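Local coordinates for ferritin, putative (Archaeoglobus fulgidus, PDB 5LS9), which probably stores iron as a ferritin, assembling 24 copies into a hollow shell, here in a humanized form made for cell-targeted delivery, at residues Tyr24-Met29 against Asn43-Gln48; Ala30-Ser35 against Glu83-Ala88. The protein carries 10 engineered substitutions. All blocks are in the same frame, centred on the assembly; numbering follows the deposited sequence.

In the fold
Helix 6-35 takes part in both contacts, meeting helix 39-65 in contact 1 and, immediately further along, the start of helix 85-112 in contact 2. The centres of the contacts lie about 10 Å apart and they touch directly: M45 CE of contact 1 packs on F33 CE2 of contact 2 at 4.0 Å, and M29 CE lies 3.7 Å from the backbone O of A88. Contact 1 is nearer the metal centre, with the side chain of Q48 about 7 Å from the magnesium ion held by E19, E52 and Q129. Contact 2 sits closer to the end of the bundle, its centre about 16 Å from that of the chain, against about 9 Å for contact 1.

Contact 1: residues Tyr24-Met29 against Asn43-Gln48; sequences YLYLSM and NWMRVQ
M45 packs against both Y26 and M29. Its CB sits 3.3 Å from the backbone O of Y26, where the two helices come close. CG then turns to M29, 3.8 Å from that residue's CB. A bend at chi2 (-76°) brings SD into the middle of the contact, 3.5 Å from M29 CB, 3.6 Å from M29 SD and 4.0 Å from Y26 CD1. The sulfur approaches the tyrosine ring obliquely, in a Met-aromatic contact. CE, the tip, comes alongside M29 SD and continues to F33.

Q48 supplies what lies over a face of the Y26 ring: its CG is 3.8 Å from the ring centroid and 17° off the normal, a CH-pi contact displaced toward the CD2 side of the ring. Beyond CG the chain bends, and the amide is taken up elsewhere, OE1 accepting from R163 NH1. L27 and R46 meet more loosely at the flank, while the guanidinium of R46 forms a salt bridge with D61 of a neighbouring subunit.

The axes are 7.9 Å apart at closest approach and run antiparallel at 164°. This is the buried pairing of successive helices, 6-35 and 39-65, in the four-helix bundle of a ferritin, beside the magnesium site: Y26 also touches the metal ligand E52.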
loop_
_atom_site.group_PDB
_atom_site.type_symbol
_atom_site.label_atom_id
_atom_site.label_comp_id
_atom_site.label_asym_id
_atom_site.label_seq_id
_atom_site.Cartn_x
_atom_site.Cartn_y
_atom_site.Cartn_z
ATOM N N TYR F 24 -33.538 9.332 -44.746
ATOM C CA TYR F 24 -33.256 10.110 -45.939
ATOM C C TYR F 24 -33.809 11.549 -45.814
ATOM O O TYR F 24 -33.191 12.500 -46.293
ATOM C CB TYR F 24 -33.809 9.388 -47.180
ATOM C CG TYR F 24 -33.029 9.639 -48.458
ATOM C CD1 TYR F 24 -31.645 9.456 -48.509
ATOM C CD2 TYR F 24 -33.676 10.044 -49.622
ATOM C CE1 TYR F 24 -30.929 9.691 -49.673
ATOM C CE2 TYR F 24 -32.966 10.279 -50.793
ATOM C CZ TYR F 24 -31.596 10.100 -50.816
ATOM O OH TYR F 24 -30.897 10.334 -51.983
ATOM N N LEU F 25 -34.952 11.713 -45.150
ATOM C CA LEU F 25 -35.523 13.046 -44.919
ATOM C C LEU F 25 -34.614 13.901 -44.043
ATOM O O LEU F 25 -34.318 15.050 -44.387
ATOM C CB LEU F 25 -36.914 12.944 -44.274
ATOM C CG LEU F 25 -37.668 14.236 -43.918
ATOM C CD1 LEU F 25 -38.081 14.994 -45.172
ATOM C CD2 LEU F 25 -38.889 13.944 -43.057
ATOM N N TYR F 26 -34.178 13.344 -42.913
ATOM C CA TYR F 26 -33.374 14.103 -41.950
ATOM C C TYR F 26 -31.996 14.416 -42.509
ATOM O O TYR F 26 -31.426 15.459 -42.198
ATOM C CB TYR F 26 -33.270 13.371 -40.607
ATOM C CG TYR F 26 -34.614 13.146 -39.939
ATOM C CD1 TYR F 26 -35.468 14.205 -39.678
ATOM C CD2 TYR F 26 -35.020 11.877 -39.565
ATOM C CE1 TYR F 26 -36.689 13.998 -39.074
ATOM C CE2 TYR F 26 -36.236 11.666 -38.957
ATOM C CZ TYR F 26 -37.061 12.728 -38.716
ATOM O OH TYR F 26 -38.266 12.504 -38.119
ATOM N N LEU F 27 -31.480 13.530 -43.356
ATOM C CA LEU F 27 -30.272 13.831 -44.113
ATOM C C LEU F 27 -30.489 15.098 -44.945
ATOM O O LEU F 27 -29.682 16.024 -44.883
ATOM C CB LEU F 27 -29.871 12.658 -45.012
ATOM C CG LEU F 27 -28.611 12.862 -45.861
ATOM C CD1 LEU F 27 -27.448 13.393 -45.029
ATOM C CD2 LEU F 27 -28.221 11.564 -46.548
ATOM N N SER F 28 -31.594 15.142 -45.691
ATOM C CA SER F 28 -31.940 16.314 -46.512
ATOM C C SER F 28 -32.133 17.604 -45.708
ATOM O O SER F 28 -31.930 18.699 -46.240
ATOM C CB SER F 28 -33.201 16.047 -47.346
ATOM O OG SER F 28 -33.497 17.146 -48.199
ATOM N N MET F 29 -32.550 17.491 -44.448
ATOM C CA MET F 29 -32.638 18.667 -43.575
ATOM C C MET F 29 -31.240 19.148 -43.176
ATOM O O MET F 29 -30.984 20.355 -43.144
ATOM C CB MET F 29 -33.497 18.386 -42.341
ATOM C CG MET F 29 -34.986 18.437 -42.628
ATOM S SD MET F 29 -35.983 17.642 -41.361
ATOM C CE MET F 29 -37.627 17.932 -41.998
ATOM N N ASN F 43 -25.790 19.300 -37.373
ATOM C CA ASN F 43 -25.334 18.177 -36.564
ATOM C C ASN F 43 -26.502 17.338 -36.021
ATOM O O ASN F 43 -26.453 16.102 -36.057
ATOM C CB ASN F 43 -24.461 18.679 -35.411
ATOM C CG ASN F 43 -23.942 17.548 -34.538
ATOM O OD1 ASN F 43 -24.517 17.240 -33.488
ATOM N ND2 ASN F 43 -22.866 16.905 -34.983
ATOM N N TRP F 44 -27.544 18.019 -35.538
ATOM C CA TRP F 44 -28.730 17.366 -34.954
ATOM C C TRP F 44 -29.442 16.430 -35.920
ATOM O O TRP F 44 -29.818 15.318 -35.550
ATOM C CB TRP F 44 -29.731 18.416 -34.487
ATOM C CG TRP F 44 -30.799 17.895 -33.567
ATOM C CD1 TRP F 44 -30.754 17.880 -32.212
ATOM C CD2 TRP F 44 -32.068 17.339 -33.935
ATOM N NE1 TRP F 44 -31.912 17.351 -31.707
ATOM C CE2 TRP F 44 -32.739 17.014 -32.744
ATOM C CE3 TRP F 44 -32.701 17.080 -35.155
ATOM C CZ2 TRP F 44 -34.009 16.441 -32.729
ATOM C CZ3 TRP F 44 -33.965 16.509 -35.141
ATOM C CH2 TRP F 44 -34.603 16.196 -33.934
ATOM N N MET F 45 -29.640 16.889 -37.151
ATOM C CA MET F 45 -30.274 16.067 -38.180
ATOM C C MET F 45 -29.396 14.867 -38.585
ATOM O O MET F 45 -29.902 13.761 -38.740
ATOM C CB MET F 45 -30.613 16.921 -39.395
ATOM C CG MET F 45 -31.601 18.041 -39.098
ATOM S SD MET F 45 -33.308 17.482 -38.934
ATOM C CE MET F 45 -34.006 18.816 -37.982
ATOM N N ARG F 46 -28.090 15.086 -38.734
ATOM C CA ARG F 46 -27.143 14.002 -39.038
ATOM C C ARG F 46 -27.229 12.880 -38.006
ATOM O O ARG F 46 -27.177 11.701 -38.350
ATOM C CB ARG F 46 -25.696 14.522 -39.085
ATOM C CG ARG F 46 -25.365 15.443 -40.256
ATOM C CD ARG F 46 -25.009 14.670 -41.518
ATOM N NE ARG F 46 -23.657 14.109 -41.466
ATOM C CZ ARG F 46 -22.531 14.781 -41.724
ATOM N NH1 ARG F 46 -22.556 16.072 -42.062
ATOM N NH2 ARG F 46 -21.359 14.151 -41.638
ATOM N N VAL F 47 -27.343 13.252 -36.734
ATOM C CA VAL F 47 -27.475 12.263 -35.665
ATOM C C VAL F 47 -28.839 11.572 -35.769
ATOM O O VAL F 47 -28.939 10.343 -35.656
ATOM C CB VAL F 47 -27.277 12.899 -34.268
ATOM C CG1 VAL F 47 -27.643 11.919 -33.163
ATOM C CG2 VAL F 47 -25.835 13.361 -34.089
ATOM N N GLN F 48 -29.885 12.360 -36.002
ATOM C CA GLN F 48 -31.224 11.808 -36.176
ATOM C C GLN F 48 -31.290 10.883 -37.384
ATOM O O GLN F 48 -32.090 9.959 -37.411
ATOM C CB GLN F 48 -32.231 12.935 -36.353
ATOM C CG GLN F 48 -33.675 12.484 -36.261
ATOM C CD GLN F 48 -34.080 12.131 -34.847
ATOM O OE1 GLN F 48 -34.093 12.990 -33.966
ATOM N NE2 GLN F 48 -34.425 10.867 -34.622
#

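Contact 2: residues Ala30-Ser35 against Glu83-Ala88; sequences ASYFDS and ESPLAA. Engineered in segment 83-88: E83 (natural residue Asp).
S84, which the hydroxyl of Y32 touches, holds the first turn of helix 85-112 with two acceptors: A88 N donates to S84 O at 2.7 Å. A87 N donates to S84 OG at 3.1 Å, nearly straight at 170°. S84 is at the N-cap of the helix, and the second bond is its capping bond, its CB pointing away from segment 30-35.

Y32 reaches this cap with its phenol end. With CG swung away from its own backbone N (chi1 165°), the ring extends across the gap until OH lies 3.4 Å from S84 CA, and S84 C and P85 N come in at the ring edge. The contact is packing; S84 N is near the hydroxyl but badly angled for a bond. The neighbouring E83 is an engineered residue and touches this hydroxyl only through its backbone.

F33 works one step deeper. Its CE1 edge meets P85 CB in the plane of the ring at 3.7 Å, and CZ packs on A88 CB at 3.9 Å. One face of the same ring has Y32 CD2 above its centre, and Y32 CE2 also reaches the methyl of A88, 4.1 Å away, which therefore has both aromatic side chains against it. With an alanine at F33, the ring edge against P85 and A88 would be gone, which would probably open a gap at the helix start and leave Y32 freer to turn.

Helix 6-35 thus meets the head of helix 85-112 near its own C-terminal end. F41 of helix 39-65 lies against F33, L38, in the short loop between helices 6-35 and 39-65, touches both F33 and P85, and on the far side L86 packs on L143 of helix 116-146.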
loop_
_atom_site.group_PDB
_atom_site.type_symbol
_atom_site.label_atom_id
_atom_site.label_comp_id
_atom_site.label_asym_id
_atom_site.label_seq_id
_atom_site.Cartn_x
_atom_site.Cartn_y
_atom_site.Cartn_z
ATOM N N ALA F 30 -30.334 18.206 -42.900
ATOM C CA ALA F 30 -28.936 18.538 -42.582
ATOM C C ALA F 30 -28.302 19.383 -43.685
ATOM O O ALA F 30 -27.614 20.363 -43.406
ATOM C CB ALA F 30 -28.119 17.271 -42.356
ATOM N N SER F 31 -28.547 18.998 -44.935
ATOM C CA SER F 31 -28.072 19.756 -46.083
ATOM C C SER F 31 -28.711 21.142 -46.117
ATOM O O SER F 31 -28.030 22.140 -46.377
ATOM C CB SER F 31 -28.390 19.003 -47.372
ATOM O OG SER F 31 -29.786 18.873 -47.539
ATOM N N TYR F 32 -30.017 21.193 -45.857
ATOM C CA TYR F 32 -30.748 22.460 -45.813
ATOM C C TYR F 32 -30.107 23.416 -44.802
ATOM O O TYR F 32 -29.780 24.559 -45.141
ATOM C CB TYR F 32 -32.236 22.218 -45.504
ATOM C CG TYR F 32 -33.004 23.456 -45.085
ATOM C CD1 TYR F 32 -33.289 24.472 -45.997
ATOM C CD2 TYR F 32 -33.450 23.609 -43.776
ATOM C CE1 TYR F 32 -33.988 25.609 -45.609
ATOM C CE2 TYR F 32 -34.149 24.740 -43.382
ATOM C CZ TYR F 32 -34.415 25.733 -44.298
ATOM O OH TYR F 32 -35.109 26.844 -43.891
ATOM N N PHE F 33 -29.906 22.928 -43.577
ATOM C CA PHE F 33 -29.319 23.734 -42.498
ATOM C C PHE F 33 -27.852 24.066 -42.755
ATOM O O PHE F 33 -27.351 25.088 -42.270
ATOM C CB PHE F 33 -29.464 23.020 -41.147
ATOM C CG PHE F 33 -30.852 23.081 -40.571
ATOM C CD1 PHE F 33 -31.325 24.251 -40.002
ATOM C CD2 PHE F 33 -31.678 21.969 -40.579
ATOM C CE1 PHE F 33 -32.600 24.315 -39.463
ATOM C CE2 PHE F 33 -32.955 22.025 -40.049
ATOM C CZ PHE F 33 -33.417 23.200 -39.489
ATOM N N ASP F 34 -27.175 23.190 -43.504
ATOM C CA ASP F 34 -25.767 23.390 -43.907
ATOM C C ASP F 34 -25.558 24.601 -44.829
ATOM O O ASP F 34 -24.595 25.363 -44.649
ATOM C CB ASP F 34 -25.203 22.131 -44.605
ATOM C CG ASP F 34 -24.274 21.316 -43.713
ATOM O OD1 ASP F 34 -23.533 21.918 -42.903
ATOM O OD2 ASP F 34 -24.268 20.070 -43.837
ATOM N N SER F 35 -26.455 24.756 -45.810
ATOM C CA SER F 35 -26.365 25.847 -46.788
ATOM C C SER F 35 -26.593 27.214 -46.134
ATOM O O SER F 35 -25.910 28.179 -46.477
ATOM C CB SER F 35 -27.359 25.641 -47.932
ATOM O OG SER F 35 -28.647 26.088 -47.563
ATOM N N GLU F 83 -39.291 26.980 -45.632
ATOM C CA GLU F 83 -39.360 28.421 -45.379
ATOM C C GLU F 83 -38.346 28.879 -44.345
ATOM O O GLU F 83 -37.688 29.904 -44.529
ATOM C CB GLU F 83 -40.759 28.804 -44.881
ATOM C CG GLU F 83 -41.848 28.759 -45.941
ATOM C CD GLU F 83 -41.981 30.064 -46.711
ATOM O OE1 GLU F 83 -42.367 31.095 -46.108
ATOM O OE2 GLU F 83 -41.709 30.053 -47.927
ATOM N N SER F 84 -38.237 28.115 -43.258
ATOM C CA SER F 84 -37.462 28.509 -42.078
ATOM C C SER F 84 -37.107 27.320 -41.175
ATOM O O SER F 84 -37.793 26.290 -41.188
ATOM C CB SER F 84 -38.265 29.512 -41.249
ATOM O OG SER F 84 -39.489 28.936 -40.808
ATOM N N PRO F 85 -36.043 27.472 -40.365
ATOM C CA PRO F 85 -35.743 26.488 -39.327
ATOM C C PRO F 85 -36.976 26.089 -38.498
ATOM O O PRO F 85 -37.101 24.929 -38.094
ATOM C CB PRO F 85 -34.718 27.216 -38.461
ATOM C CG PRO F 85 -33.986 28.084 -39.426
ATOM C CD PRO F 85 -35.021 28.536 -40.420
ATOM N N LEU F 86 -37.873 27.044 -38.257
ATOM C CA LEU F 86 -39.120 26.784 -37.540
ATOM C C LEU F 86 -40.065 25.874 -38.331
ATOM O O LEU F 86 -40.542 24.864 -37.804
ATOM C CB LEU F 86 -39.806 28.107 -37.203
ATOM C CG LEU F 86 -41.181 28.066 -36.536
ATOM C CD1 LEU F 86 -41.275 27.064 -35.386
ATOM C CD2 LEU F 86 -41.524 29.466 -36.053
ATOM N N ALA F 87 -40.330 26.235 -39.588
ATOM C CA ALA F 87 -41.171 25.414 -40.476
ATOM C C ALA F 87 -40.554 24.033 -40.727
ATOM O O ALA F 87 -41.264 23.028 -40.809
ATOM C CB ALA F 87 -41.405 26.131 -41.798
ATOM N N ALA F 88 -39.228 24.002 -40.850
ATOM C CA ALA F 88 -38.482 22.756 -40.981
ATOM C C ALA F 88 -38.827 21.817 -39.842
ATOM O O ALA F 88 -39.225 20.682 -40.081
ATOM C CB ALA F 88 -36.985 23.032 -40.988
#